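Local atomic coordinates of putative metallopeptidase (Corynebacterium diphtheriae, PDB entry 3QOC), a protein that is probably a metal-dependent aminopeptidase of the creatinase/prolidase type, represented here by its N-terminal domain without the peptidase domain that would carry out catalysis. Residues R59-G64 and E78-R83; L30-T35 and G100-Y105; C85-L90 and E112-S117; L11-A16 and I37-G42; S91-P96 and S120-I125. All coordinates share one frame; numbering follows the deposited sequence.

Contact 1 of 5, residues R59-G64 and E78-R83; sequences RISTDG and ESLMAR
Strand 59-62 and strand 78-81 run parallel, at 32°, with I60 opposite S79, S61 opposite L80 and T62 opposite M81. I60 N donates to E78 O, L80 N to I60 O, T62 N to L80 O and A82 N to T62 O, the usual alternation of a parallel pair. L80 O takes a second bond: with chi1 at 175° the S61 hydroxyl swings away from its own N, and S61 OG reaches L80 O at 2.9 Å from the carbonyl face opposite to T62 N. R59 stretches out fully and crosses its neighbours on the same face of the sheet. Its guanidinium has L80 over one face, while E78 OE2 stands 3.5 Å from R59 NE, well out of the guanidinium plane, a salt bridge of charge alone. The stronger partner of R59 is D92, and a water joins R59 NH2 to S79 O. On the other face the extended first bonds of M81, a selenomethionine, carry SE to 3.9 Å from G64 CA, and helix 67-73 packs against I60, T62 and M81. Strand 58-62, helix 67-73 and strand 78-81 form a beta-alpha-beta unit at one edge of the domain's mixed sheet.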
# COMPACT_ATOMS: atom_id res chain seq x y z
N ARG A 59 5.28 -1.33 -2.87
CA ARG A 59 6.21 -1.27 -1.75
C ARG A 59 5.42 -1.53 -0.48
O ARG A 59 4.28 -1.12 -0.36
CB ARG A 59 6.83 0.12 -1.72
CG ARG A 59 8.10 0.16 -0.90
CD ARG A 59 8.73 1.56 -0.97
NE ARG A 59 10.02 1.63 -0.31
CZ ARG A 59 10.57 2.75 0.16
NH1 ARG A 59 9.92 3.91 0.06
NH2 ARG A 59 11.79 2.71 0.70
N ILE A 60 6.02 -2.25 0.45
CA ILE A 60 5.34 -2.71 1.61
C ILE A 60 6.13 -2.29 2.84
O ILE A 60 7.35 -2.10 2.80
CB ILE A 60 5.11 -4.21 1.54
CG1 ILE A 60 4.08 -4.60 2.59
CG2 ILE A 60 6.43 -5.00 1.70
CD1 ILE A 60 3.54 -6.10 2.38
N SER A 61 5.43 -1.99 3.92
CA SER A 61 6.16 -1.55 5.09
C SER A 61 5.70 -2.28 6.35
O SER A 61 4.55 -2.58 6.49
CB SER A 61 5.94 -0.05 5.27
OG SER A 61 6.55 0.37 6.46
N THR A 62 6.61 -2.50 7.29
CA THR A 62 6.24 -3.15 8.54
C THR A 62 7.29 -2.78 9.61
O THR A 62 8.32 -2.16 9.28
CB THR A 62 6.09 -4.64 8.39
OG1 THR A 62 5.45 -5.16 9.57
CG2 THR A 62 7.45 -5.33 8.24
N ASP A 63 7.01 -3.11 10.87
CA ASP A 63 7.96 -2.84 11.96
C ASP A 63 9.06 -3.89 12.07
O ASP A 63 9.08 -4.91 11.36
CB ASP A 63 7.20 -2.69 13.30
CG ASP A 63 6.46 -3.92 13.67
OD1 ASP A 63 7.15 -4.87 14.10
OD2 ASP A 63 5.21 -3.97 13.49
N GLY A 64 9.99 -3.67 12.99
CA GLY A 64 11.19 -4.51 13.09
C GLY A 64 10.90 -5.93 13.50
O GLY A 64 11.64 -6.85 13.16
N GLU A 78 9.59 -4.97 -2.36
CA GLU A 78 10.62 -4.30 -1.53
C GLU A 78 9.95 -3.74 -0.27
O GLU A 78 8.81 -3.24 -0.32
CB GLU A 78 11.25 -3.16 -2.38
CG GLU A 78 12.20 -2.25 -1.68
CD GLU A 78 12.56 -1.05 -2.59
OE1 GLU A 78 13.71 -1.04 -3.10
OE2 GLU A 78 11.67 -0.17 -2.83
N SER A 79 10.62 -3.91 0.85
CA SER A 79 10.09 -3.61 2.16
C SER A 79 10.83 -2.44 2.74
O SER A 79 11.97 -2.18 2.40
CB SER A 79 10.22 -4.83 3.11
OG SER A 79 11.58 -5.13 3.48
N LEU A 80 10.13 -1.72 3.61
CA LEU A 80 10.69 -0.56 4.33
C LEU A 80 10.33 -0.81 5.78
O LEU A 80 9.14 -0.96 6.12
CB LEU A 80 9.95 0.71 3.94
CG LEU A 80 10.20 1.98 4.76
CD1 LEU A 80 11.67 2.41 4.61
CD2 LEU A 80 9.36 3.14 4.22
N MSE A 81 11.33 -0.77 6.64
CA MSE A 81 11.06 -0.90 8.07
C MSE A 81 10.63 0.44 8.65
O MSE A 81 11.32 1.42 8.48
CB MSE A 81 12.35 -1.31 8.82
CG MSE A 81 12.07 -1.60 10.27
SE MSE A 81 13.76 -2.33 11.20
CE MSE A 81 14.59 -0.57 11.57
N ALA A 82 9.57 0.44 9.44
CA ALA A 82 9.11 1.66 10.12
C ALA A 82 8.21 1.26 11.32
O ALA A 82 7.37 0.37 11.14
CB ALA A 82 8.24 2.50 9.12
N ARG A 83 8.35 1.91 12.47
CA ARG A 83 7.38 1.78 13.57
C ARG A 83 5.97 2.17 13.05
O ARG A 83 5.00 1.36 13.16
CB ARG A 83 7.78 2.61 14.79
CG ARG A 83 8.82 1.92 15.71
CD ARG A 83 9.61 2.86 16.64
NE ARG A 83 10.92 2.29 16.99
CZ ARG A 83 11.70 2.71 18.00
NH1 ARG A 83 11.30 3.71 18.80
NH2 ARG A 83 12.87 2.12 18.24
O HOH W 1 12.88 -0.16 1.06

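Contact 2 of 5, residues L30-T35 and G100-Y105; sequences LVTHLT and GFEADY
E102 OE1 takes two backbone N-H groups of the loop after strand 28-31. T32 N lies 2.7 Å from E102 OE1, nearly in line with the C-O bond, and H33 N lies 2.8 Å from E102 OE1 on the syn side, somewhat out of the carboxylate plane, its N-H...O angle an almost straight 177°. V31 CG1 packs against the same oxygen. The carboxylate gets there on an extended chain whose CG lies beside the backbone N (chi1 -61°), and its other oxygen, OE2, accepts from H36 ND1, which should help fix its rotation. Beside it the H33 and Y105 rings meet obliquely, with planes at 43° and centroids 4.3 Å apart. Y105 CD1 sits over one face of the imidazole, toward the rim, 3.2 Å from H33 ND1. H36 adds a third ring, edge-to-face with Y105. Further back, L30 N bonds to G100 O, and beyond this bond a water bridges the strands: it donates to L30 O, accepts from E102 N and also binds T32 OG1. H33 is the N-cap residue of helix 34-41, so E102 probably helps to hold the turn from strand into helix. Strands 28-31 and 97-102 are parallel neighbours in the sheet; V31 packs under helix 34-41, while L30 and F101 pack against helix 108-117 and strand 122-127 lies beyond F101.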
# COMPACT_ATOMS: atom_id res chain seq x y z
N LEU A 30 -2.84 3.36 -1.35
CA LEU A 30 -2.26 3.05 -0.06
C LEU A 30 -3.26 2.18 0.70
O LEU A 30 -4.35 2.60 1.05
CB LEU A 30 -2.06 4.34 0.71
CG LEU A 30 -1.60 4.20 2.19
CD1 LEU A 30 -0.29 3.45 2.27
CD2 LEU A 30 -1.40 5.54 2.81
N VAL A 31 -2.89 0.94 0.95
CA VAL A 31 -3.75 0.00 1.63
C VAL A 31 -3.32 -0.11 3.08
O VAL A 31 -2.16 -0.38 3.36
CB VAL A 31 -3.57 -1.36 0.96
CG1 VAL A 31 -4.56 -2.40 1.57
CG2 VAL A 31 -3.78 -1.21 -0.57
N THR A 32 -4.20 0.20 4.00
CA THR A 32 -3.89 0.13 5.38
C THR A 32 -4.70 -0.93 6.14
O THR A 32 -4.31 -1.36 7.24
CB THR A 32 -4.08 1.56 6.04
OG1 THR A 32 -5.39 2.08 5.72
CG2 THR A 32 -2.97 2.58 5.57
N HIS A 33 -5.82 -1.35 5.61
CA HIS A 33 -6.61 -2.41 6.31
C HIS A 33 -5.92 -3.78 6.18
O HIS A 33 -5.56 -4.22 5.07
CB HIS A 33 -8.01 -2.45 5.73
CG HIS A 33 -8.94 -3.44 6.41
ND1 HIS A 33 -9.48 -3.22 7.67
CD2 HIS A 33 -9.44 -4.63 6.00
CE1 HIS A 33 -10.28 -4.23 8.00
NE2 HIS A 33 -10.27 -5.11 7.01
N LEU A 34 -5.67 -4.46 7.29
CA LEU A 34 -4.77 -5.58 7.30
C LEU A 34 -5.23 -6.75 6.44
O LEU A 34 -4.40 -7.41 5.83
CB LEU A 34 -4.44 -6.07 8.74
CG LEU A 34 -3.13 -5.47 9.38
CD1 LEU A 34 -1.95 -5.81 8.67
CD2 LEU A 34 -3.03 -3.98 9.49
N THR A 35 -6.53 -7.09 6.46
CA THR A 35 -6.99 -8.24 5.69
C THR A 35 -6.83 -7.94 4.20
O THR A 35 -6.54 -8.83 3.40
CB THR A 35 -8.46 -8.60 6.00
OG1 THR A 35 -9.33 -7.57 5.54
CG2 THR A 35 -8.65 -8.75 7.55
N GLY A 100 -4.64 7.35 -3.44
CA GLY A 100 -5.90 6.95 -2.81
C GLY A 100 -5.66 6.34 -1.43
O GLY A 100 -4.60 5.79 -1.20
N PHE A 101 -6.65 6.40 -0.53
CA PHE A 101 -6.61 5.75 0.75
C PHE A 101 -7.95 5.15 1.10
O PHE A 101 -8.95 5.54 0.56
CB PHE A 101 -6.09 6.69 1.89
CG PHE A 101 -6.97 7.83 2.18
CD1 PHE A 101 -7.92 7.75 3.19
CD2 PHE A 101 -6.83 9.03 1.50
CE1 PHE A 101 -8.78 8.81 3.45
CE2 PHE A 101 -7.64 10.10 1.79
CZ PHE A 101 -8.63 9.98 2.78
N GLU A 102 -7.97 4.20 2.01
CA GLU A 102 -9.18 3.51 2.27
C GLU A 102 -10.03 4.33 3.28
O GLU A 102 -9.92 4.22 4.52
CB GLU A 102 -8.87 2.12 2.80
CG GLU A 102 -8.10 1.30 1.87
CD GLU A 102 -7.80 -0.08 2.46
OE1 GLU A 102 -6.79 -0.22 3.21
OE2 GLU A 102 -8.59 -1.01 2.20
N ALA A 103 -10.90 5.15 2.75
CA ALA A 103 -11.56 6.16 3.60
C ALA A 103 -12.61 5.49 4.51
O ALA A 103 -12.97 6.02 5.53
CB ALA A 103 -12.23 7.26 2.70
N ASP A 104 -13.06 4.31 4.12
CA ASP A 104 -13.96 3.56 4.94
C ASP A 104 -13.28 2.92 6.15
O ASP A 104 -13.99 2.40 7.03
CB ASP A 104 -14.59 2.42 4.11
CG ASP A 104 -15.56 2.89 3.06
OD1 ASP A 104 -15.92 4.11 3.06
OD2 ASP A 104 -15.97 2.03 2.23
N TYR A 105 -11.94 2.88 6.16
CA TYR A 105 -11.23 2.19 7.20
C TYR A 105 -10.31 3.06 8.01
O TYR A 105 -10.03 2.77 9.17
CB TYR A 105 -10.42 1.00 6.64
CG TYR A 105 -11.28 -0.03 5.96
CD1 TYR A 105 -11.72 -1.16 6.63
CD2 TYR A 105 -11.71 0.15 4.65
CE1 TYR A 105 -12.53 -2.12 5.99
CE2 TYR A 105 -12.47 -0.78 4.03
CZ TYR A 105 -12.87 -1.92 4.71
OH TYR A 105 -13.69 -2.82 4.07
O HOH W 2 -5.54 3.67 3.39

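Contact 3 of 5, residues C85-L90 and E112-S117; sequences CAPALL and EELRKS
L114 reaches across from helix 108-117 with one methyl, CD2, which packs among A86, P87 and L90 of helix 85-91. The packing is densest around this methyl: L90 CD2 comes within 3.3 Å of L114 CD2, a distance so short that its exact value is doubtful, where the two leucine side chains cross at about a right angle. L90 CG is anti to the backbone N (chi1 -170°), which carries its branch toward the other helix, and CD2 ends as near to the backbone oxygen of L114 as 3.4 Å. Earlier along helix 85-91, L114 CD2 rests 3.7 Å from P87 CA and 4.2 Å from A86 CB. The axes of segments 85-90 and 112-117 approach to 8.7 Å at 25°, a closeness to which the small A86 and compact P87 probably contribute. This tight half faces the sheet, and L90 and L114 both continue onto L124 of strand 122-127, so the leucines fill the layer between helices and strands.

The contact is looser one turn further along helix 108-117 and away from the sheet. There S117 points at the other helix and its OG lies 3.5 Å from P87 CB, a polar atom set against a ring carbon, with no hydrogen bond linking the two segments. K116 and E112 belong to the exposed outer side, where K116 NZ curls back to make a weak bond to E112 O. Nearly parallel neighbouring helices laid side by side on one face of a sheet are characteristic of layered alpha/beta folds such as this N-terminal domain.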
# COMPACT_ATOMS: atom_id res chain seq x y z
N CYS A 85 3.96 2.66 9.87
CA CYS A 85 4.16 2.10 8.52
C CYS A 85 3.63 3.00 7.41
O CYS A 85 4.34 3.28 6.45
CB CYS A 85 3.37 0.75 8.45
SG CYS A 85 4.22 -0.47 9.40
N ALA A 86 2.38 3.41 7.55
CA ALA A 86 1.73 4.15 6.47
C ALA A 86 2.39 5.54 6.25
O ALA A 86 2.74 5.89 5.10
CB ALA A 86 0.21 4.25 6.74
N PRO A 87 2.63 6.29 7.35
CA PRO A 87 3.27 7.56 7.13
C PRO A 87 4.63 7.44 6.50
O PRO A 87 5.01 8.28 5.67
CB PRO A 87 3.35 8.19 8.55
CG PRO A 87 2.12 7.59 9.26
CD PRO A 87 2.04 6.20 8.72
N ALA A 88 5.36 6.38 6.85
CA ALA A 88 6.72 6.22 6.30
C ALA A 88 6.71 5.90 4.82
O ALA A 88 7.53 6.44 4.11
CB ALA A 88 7.57 5.18 7.11
N LEU A 89 5.85 5.01 4.34
CA LEU A 89 5.68 4.84 2.85
C LEU A 89 5.31 6.14 2.18
O LEU A 89 5.90 6.51 1.17
CB LEU A 89 4.59 3.80 2.45
CG LEU A 89 4.76 2.33 2.80
CD1 LEU A 89 3.40 1.56 2.47
CD2 LEU A 89 6.01 1.78 2.05
N LEU A 90 4.34 6.86 2.73
CA LEU A 90 3.85 8.08 2.09
C LEU A 90 4.93 9.14 2.00
O LEU A 90 5.09 9.80 0.97
CB LEU A 90 2.59 8.60 2.80
CG LEU A 90 1.79 9.71 2.16
CD1 LEU A 90 1.32 9.33 0.75
CD2 LEU A 90 0.60 10.02 3.04
N GLU A 112 -5.48 12.44 9.41
CA GLU A 112 -4.79 13.70 9.67
C GLU A 112 -3.27 13.46 9.85
O GLU A 112 -2.46 14.26 9.34
CB GLU A 112 -5.38 14.44 10.88
CG GLU A 112 -5.31 16.00 10.72
CD GLU A 112 -5.72 16.73 12.01
OE1 GLU A 112 -5.77 16.03 13.07
OE2 GLU A 112 -5.99 17.97 11.98
N GLU A 113 -2.90 12.36 10.53
CA GLU A 113 -1.47 12.04 10.68
C GLU A 113 -0.74 11.79 9.34
O GLU A 113 0.29 12.33 9.13
CB GLU A 113 -1.22 10.87 11.67
N LEU A 114 -1.33 10.99 8.45
CA LEU A 114 -0.90 10.79 7.08
C LEU A 114 -0.73 12.05 6.30
O LEU A 114 0.23 12.19 5.57
CB LEU A 114 -1.94 10.00 6.26
CG LEU A 114 -1.67 8.54 6.21
CD1 LEU A 114 -2.68 7.92 5.27
CD2 LEU A 114 -0.13 8.31 5.79
N ARG A 115 -1.71 12.91 6.35
CA ARG A 115 -1.58 14.14 5.60
C ARG A 115 -0.35 14.94 5.97
O ARG A 115 0.22 15.61 5.10
CB ARG A 115 -2.82 14.98 5.67
CG ARG A 115 -3.96 14.31 4.94
CD ARG A 115 -5.00 15.31 4.65
NE ARG A 115 -6.36 14.83 4.82
CZ ARG A 115 -7.20 14.51 3.83
NH1 ARG A 115 -8.44 14.12 4.14
NH2 ARG A 115 -6.83 14.56 2.55
N LYS A 116 0.12 14.82 7.19
CA LYS A 116 1.27 15.58 7.60
C LYS A 116 2.53 15.13 6.86
O LYS A 116 3.46 15.93 6.67
CB LYS A 116 1.47 15.42 9.12
CG LYS A 116 0.31 16.02 9.94
CD LYS A 116 0.68 16.08 11.40
CE LYS A 116 -0.39 16.79 12.19
NZ LYS A 116 -1.73 16.21 11.86
N SER A 117 2.58 13.85 6.52
CA SER A 117 3.75 13.22 5.92
C SER A 117 3.77 13.32 4.40
O SER A 117 4.81 13.12 3.82
CB SER A 117 3.83 11.74 6.25
OG SER A 117 4.04 11.53 7.64

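Contact 4 of 5, residues L11-A16 and I37-G42; sequences LQRRRA and IRYLSG. With SO4 (sulfate ion), chain F.
Segment 11-16 of helix 9-19 crosses segment 37-41 of helix 34-41 at a steep angle, 110° between their directions, and two successive arginines of the first, R13 and R14, fasten it to the end of the second. The R13 guanidinium lies flat on the Y39 ring: the planes are only 4° apart and the centres of guanidinium and ring 4.1 Å, a stacked cation-pi pair. The R13 chain, extended from CG to NE, crosses the tyrosine side chain at about a right angle, so that CD also rests over the ring face in a CH-pi contact. Y39 meets it with CG anti to the backbone N (chi1 176°), which swings the ring toward helix 9-19. The edge of the same guanidinium is used for polar bonds. R13 NH1 donates to a lone pair of Y39 O at 3.0 Å, in the carbonyl plane.

These bonds occupy the C-terminal turn of helix 34-41, where carbonyls no longer needed by the helix can accept from side chains, before G42 leaves the helix with positive phi. R14 bends at chi3 to bring NH1 2.8 Å from L40 O, within the guanidinium plane; its NH2 pairs with D76, and a water lies between R14 NH1 and S41 O. L40 CD2 packs 3.6 Å from R13 O in the angle between the helices. On the outer side a sulfate, probably from the crystallisation liquor, is gathered by R13, R38 and R9: R13 NH2 lies 3.0 Å from O1, and R38 NH1 2.7 Å from O4 of the ion.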
# COMPACT_ATOMS: atom_id res chain seq x y z
N LEU A 11 0.20 -11.59 -6.99
CA LEU A 11 0.59 -10.73 -8.15
C LEU A 11 -0.65 -10.43 -8.98
O LEU A 11 -0.92 -9.26 -9.33
CB LEU A 11 1.73 -11.35 -8.98
CG LEU A 11 2.33 -10.47 -10.11
CD1 LEU A 11 2.76 -9.13 -9.61
CD2 LEU A 11 3.52 -11.05 -10.77
N GLN A 12 -1.48 -11.44 -9.20
CA GLN A 12 -2.77 -11.23 -9.92
C GLN A 12 -3.77 -10.26 -9.26
O GLN A 12 -4.45 -9.48 -9.92
CB GLN A 12 -3.44 -12.60 -10.27
CG GLN A 12 -2.53 -13.48 -11.24
CD GLN A 12 -3.09 -14.89 -11.54
OE1 GLN A 12 -3.76 -15.51 -10.71
NE2 GLN A 12 -2.77 -15.41 -12.72
N ARG A 13 -3.85 -10.30 -7.94
CA ARG A 13 -4.75 -9.41 -7.24
C ARG A 13 -4.24 -7.98 -7.31
O ARG A 13 -4.99 -7.04 -7.34
CB ARG A 13 -4.81 -9.90 -5.78
CG ARG A 13 -5.68 -11.17 -5.70
CD ARG A 13 -5.30 -12.00 -4.48
NE ARG A 13 -6.13 -13.20 -4.35
CZ ARG A 13 -6.14 -13.98 -3.30
NH1 ARG A 13 -5.40 -13.68 -2.22
NH2 ARG A 13 -6.92 -15.04 -3.28
N ARG A 14 -2.94 -7.84 -7.21
CA ARG A 14 -2.31 -6.51 -7.31
C ARG A 14 -2.55 -5.94 -8.68
O ARG A 14 -3.00 -4.80 -8.78
CB ARG A 14 -0.82 -6.56 -6.99
CG ARG A 14 -0.59 -6.88 -5.50
CD ARG A 14 0.79 -6.54 -5.02
NE ARG A 14 1.88 -7.26 -5.64
CZ ARG A 14 2.23 -8.52 -5.35
NH1 ARG A 14 1.59 -9.27 -4.45
NH2 ARG A 14 3.26 -9.03 -5.94
N ARG A 15 -2.30 -6.74 -9.74
CA ARG A 15 -2.55 -6.36 -11.12
C ARG A 15 -4.03 -5.91 -11.29
O ARG A 15 -4.25 -4.83 -11.76
CB ARG A 15 -2.14 -7.51 -12.09
CG ARG A 15 -2.68 -7.30 -13.49
CD ARG A 15 -1.88 -7.91 -14.71
NE ARG A 15 -0.69 -8.70 -14.36
CZ ARG A 15 -0.67 -10.02 -14.13
NH1 ARG A 15 -1.79 -10.76 -14.23
NH2 ARG A 15 0.48 -10.61 -13.80
N ALA A 16 -5.01 -6.66 -10.76
CA ALA A 16 -6.39 -6.23 -10.87
C ALA A 16 -6.65 -4.87 -10.16
O ALA A 16 -7.34 -4.03 -10.69
CB ALA A 16 -7.36 -7.30 -10.31
N ILE A 37 -4.32 -6.05 3.03
CA ILE A 37 -2.86 -6.21 2.76
C ILE A 37 -2.53 -7.71 2.59
O ILE A 37 -1.71 -8.13 1.73
CB ILE A 37 -2.05 -5.56 3.86
CG1 ILE A 37 -2.20 -4.03 3.83
CG2 ILE A 37 -0.67 -6.05 3.82
CD1 ILE A 37 -1.80 -3.31 5.10
N ARG A 38 -3.16 -8.53 3.41
CA ARG A 38 -2.93 -9.97 3.37
C ARG A 38 -3.40 -10.57 2.04
O ARG A 38 -2.71 -11.38 1.43
CB ARG A 38 -3.64 -10.67 4.53
CG ARG A 38 -2.97 -11.96 4.98
CD ARG A 38 -3.39 -13.13 4.11
NE ARG A 38 -4.78 -13.02 3.67
CZ ARG A 38 -5.30 -13.72 2.67
NH1 ARG A 38 -4.55 -14.59 2.00
NH2 ARG A 38 -6.57 -13.55 2.34
N TYR A 39 -4.58 -10.15 1.61
CA TYR A 39 -5.18 -10.60 0.38
C TYR A 39 -4.23 -10.22 -0.80
O TYR A 39 -4.00 -11.03 -1.72
CB TYR A 39 -6.57 -9.94 0.27
CG TYR A 39 -7.31 -10.23 -1.02
CD1 TYR A 39 -8.10 -11.36 -1.16
CD2 TYR A 39 -7.20 -9.38 -2.09
CE1 TYR A 39 -8.76 -11.62 -2.36
CE2 TYR A 39 -7.90 -9.61 -3.34
CZ TYR A 39 -8.65 -10.73 -3.45
OH TYR A 39 -9.28 -10.97 -4.63
N LEU A 40 -3.70 -9.01 -0.76
CA LEU A 40 -2.85 -8.50 -1.86
C LEU A 40 -1.39 -8.91 -1.81
O LEU A 40 -0.68 -8.88 -2.85
CB LEU A 40 -2.92 -7.01 -1.91
CG LEU A 40 -4.25 -6.37 -2.27
CD1 LEU A 40 -4.21 -4.89 -1.93
CD2 LEU A 40 -4.61 -6.61 -3.76
N SER A 41 -0.90 -9.37 -0.64
CA SER A 41 0.54 -9.66 -0.53
C SER A 41 0.89 -11.00 0.05
O SER A 41 1.93 -11.54 -0.28
CB SER A 41 1.22 -8.61 0.36
OG SER A 41 0.77 -8.77 1.70
N GLY A 42 0.06 -11.57 0.91
CA GLY A 42 0.46 -12.83 1.57
C GLY A 42 1.01 -12.59 3.00
O GLY A 42 1.24 -13.55 3.77
S SO4 F . -6.06 -16.84 0.07
O1 SO4 F . -6.65 -17.17 -1.21
O2 SO4 F . -7.14 -16.04 0.57
O3 SO4 F . -5.81 -18.03 0.85
O4 SO4 F . -4.75 -16.24 -0.15
O HOH W 3 3.15 -11.22 -3.01

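Contact 5 of 5, residues S91-P96 and S120-I125; sequences SDINGP and SDVELI
I93 and V122 set their side chains across each other at about a right angle, meeting through one methyl each, I93 CG2 and V122 CG2, 4.0 Å apart. I93 CG2 is anti to the backbone N, with CG1 beside that nitrogen (chi1 -62°), and this branch is the one presented to the strand. V122 answers with the methyl that lies beside its own backbone N; the same CG2 also touches I93 O and, at 4.0 Å, G95 CA. The valine thus fits against the curve of the loop, and V122 also touches V99 and L90.

Further along, P96 and D121 approach through their first side-chain carbons, CB to CB 4.1 Å. The carboxylate of D121 takes no part in this touch. The backbones also meet: P96 CA directs its hydrogen at D121 O, 3.3 Å away with an angle at the hydrogen of 145°, a weak contact. The peptide bond before P96 is cis, which turns the chain at G95 as it enters strand 97-102. G95 comes close beside D121 and V122 with no side chain between. A water joins the two backbones here, accepting from D121 N at 3.1 Å and more weakly from G95 N.

The loop 91-96 links helix 85-91 to strand 97-102, and D121 and E123 then pair by backbone bonds with K97. The contact is therefore the exposed beginning of a parallel strand pair at the sheet's edge, where a helix-to-strand connection of an alpha/beta fold lies against the start of the outermost strand 122-127.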
# COMPACT_ATOMS: atom_id res chain seq x y z
N SER A 91 5.75 9.26 3.03
CA SER A 91 6.74 10.34 3.04
C SER A 91 7.83 10.09 2.00
O SER A 91 8.59 10.97 1.64
CB SER A 91 7.32 10.49 4.45
OG SER A 91 8.72 10.52 4.37
N ASP A 92 7.94 8.85 1.55
CA ASP A 92 8.93 8.50 0.51
C ASP A 92 8.48 8.73 -0.96
O ASP A 92 9.26 8.54 -1.88
CB ASP A 92 9.41 7.07 0.73
CG ASP A 92 10.62 7.01 1.67
OD1 ASP A 92 11.02 8.05 2.26
OD2 ASP A 92 11.20 5.93 1.82
N ILE A 93 7.23 9.12 -1.15
CA ILE A 93 6.71 9.40 -2.47
C ILE A 93 7.11 10.81 -2.90
O ILE A 93 6.88 11.78 -2.14
CB ILE A 93 5.21 9.29 -2.48
CG1 ILE A 93 4.83 7.87 -2.12
CG2 ILE A 93 4.65 9.60 -3.85
CD1 ILE A 93 3.42 7.72 -2.13
N ASN A 94 7.70 10.91 -4.09
CA ASN A 94 8.08 12.21 -4.71
C ASN A 94 6.98 12.63 -5.70
O ASN A 94 6.61 11.86 -6.57
CB ASN A 94 9.40 12.09 -5.47
CG ASN A 94 10.37 11.06 -4.86
OD1 ASN A 94 10.39 9.86 -5.25
ND2 ASN A 94 11.24 11.54 -3.94
N GLY A 95 6.43 13.84 -5.55
CA GLY A 95 5.26 14.25 -6.33
C GLY A 95 5.58 14.50 -7.79
O GLY A 95 6.74 14.44 -8.19
N PRO A 96 4.57 14.79 -8.61
CA PRO A 96 3.21 14.86 -8.31
C PRO A 96 2.56 13.47 -8.39
O PRO A 96 2.95 12.67 -9.25
CB PRO A 96 2.65 15.80 -9.38
CG PRO A 96 3.68 15.93 -10.41
CD PRO A 96 4.84 15.10 -10.03
N SER A 120 4.69 18.03 -1.00
CA SER A 120 4.00 19.26 -1.41
C SER A 120 3.12 19.08 -2.66
O SER A 120 2.12 19.79 -2.80
CB SER A 120 5.01 20.38 -1.65
OG SER A 120 5.98 19.98 -2.61
N ASP A 121 3.41 18.08 -3.49
CA ASP A 121 2.57 17.72 -4.64
C ASP A 121 1.97 16.32 -4.62
O ASP A 121 1.55 15.77 -5.66
CB ASP A 121 3.35 17.93 -5.96
CG ASP A 121 3.62 19.42 -6.24
OD1 ASP A 121 2.60 20.16 -6.24
OD2 ASP A 121 4.81 19.81 -6.43
N VAL A 122 1.93 15.73 -3.44
CA VAL A 122 1.20 14.46 -3.26
C VAL A 122 -0.16 14.71 -2.67
O VAL A 122 -0.27 15.14 -1.57
CB VAL A 122 1.97 13.51 -2.33
CG1 VAL A 122 1.24 12.12 -2.15
CG2 VAL A 122 3.45 13.27 -2.86
N GLU A 123 -1.22 14.40 -3.40
CA GLU A 123 -2.55 14.59 -2.90
C GLU A 123 -3.17 13.25 -2.44
O GLU A 123 -3.13 12.28 -3.20
CB GLU A 123 -3.36 15.21 -4.03
CG GLU A 123 -4.80 15.57 -3.68
CD GLU A 123 -5.57 16.35 -4.78
OE1 GLU A 123 -5.12 16.44 -5.98
OE2 GLU A 123 -6.64 16.88 -4.38
N LEU A 124 -3.72 13.20 -1.22
CA LEU A 124 -4.47 12.05 -0.71
C LEU A 124 -5.90 12.11 -1.11
O LEU A 124 -6.53 13.14 -0.91
CB LEU A 124 -4.41 11.98 0.81
CG LEU A 124 -3.10 11.35 1.36
CD1 LEU A 124 -1.86 11.65 0.61
CD2 LEU A 124 -2.88 11.79 2.82
N ILE A 125 -6.43 11.03 -1.68
CA ILE A 125 -7.77 10.96 -2.20
C ILE A 125 -8.62 9.88 -1.49
O ILE A 125 -8.27 8.69 -1.55
CB ILE A 125 -7.73 10.52 -3.70
CG1 ILE A 125 -6.80 11.43 -4.56
CG2 ILE A 125 -9.12 10.47 -4.28
CD1 ILE A 125 -7.21 12.89 -4.50
O HOH W 4 5.77 16.04 -3.78

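How the contacts relate
Contacts 1, 2 and 5 all reach the one six-stranded mixed sheet, contact 1 at the edge strand 78-81, contact 5 at the other edge strand 122-127, and contact 2 between the inner strands 28-31 and 97-102; the centres of contacts 1 and 5 are about 19 Å apart. Contact 3 pairs two helices on one face and touches contacts 1, 2 and 5. Contact 4, about 22 Å from it between centres, lies across the chain's centre; it shares helix 34-41 with contact 2 and touches contacts 1 and 2. Contact 4 closes before contact 1 opens, and contact 1 before contacts 3 and 5. Contact 2 interleaves with contacts 3, 4 and 5, tying distant segments into a single compact domain.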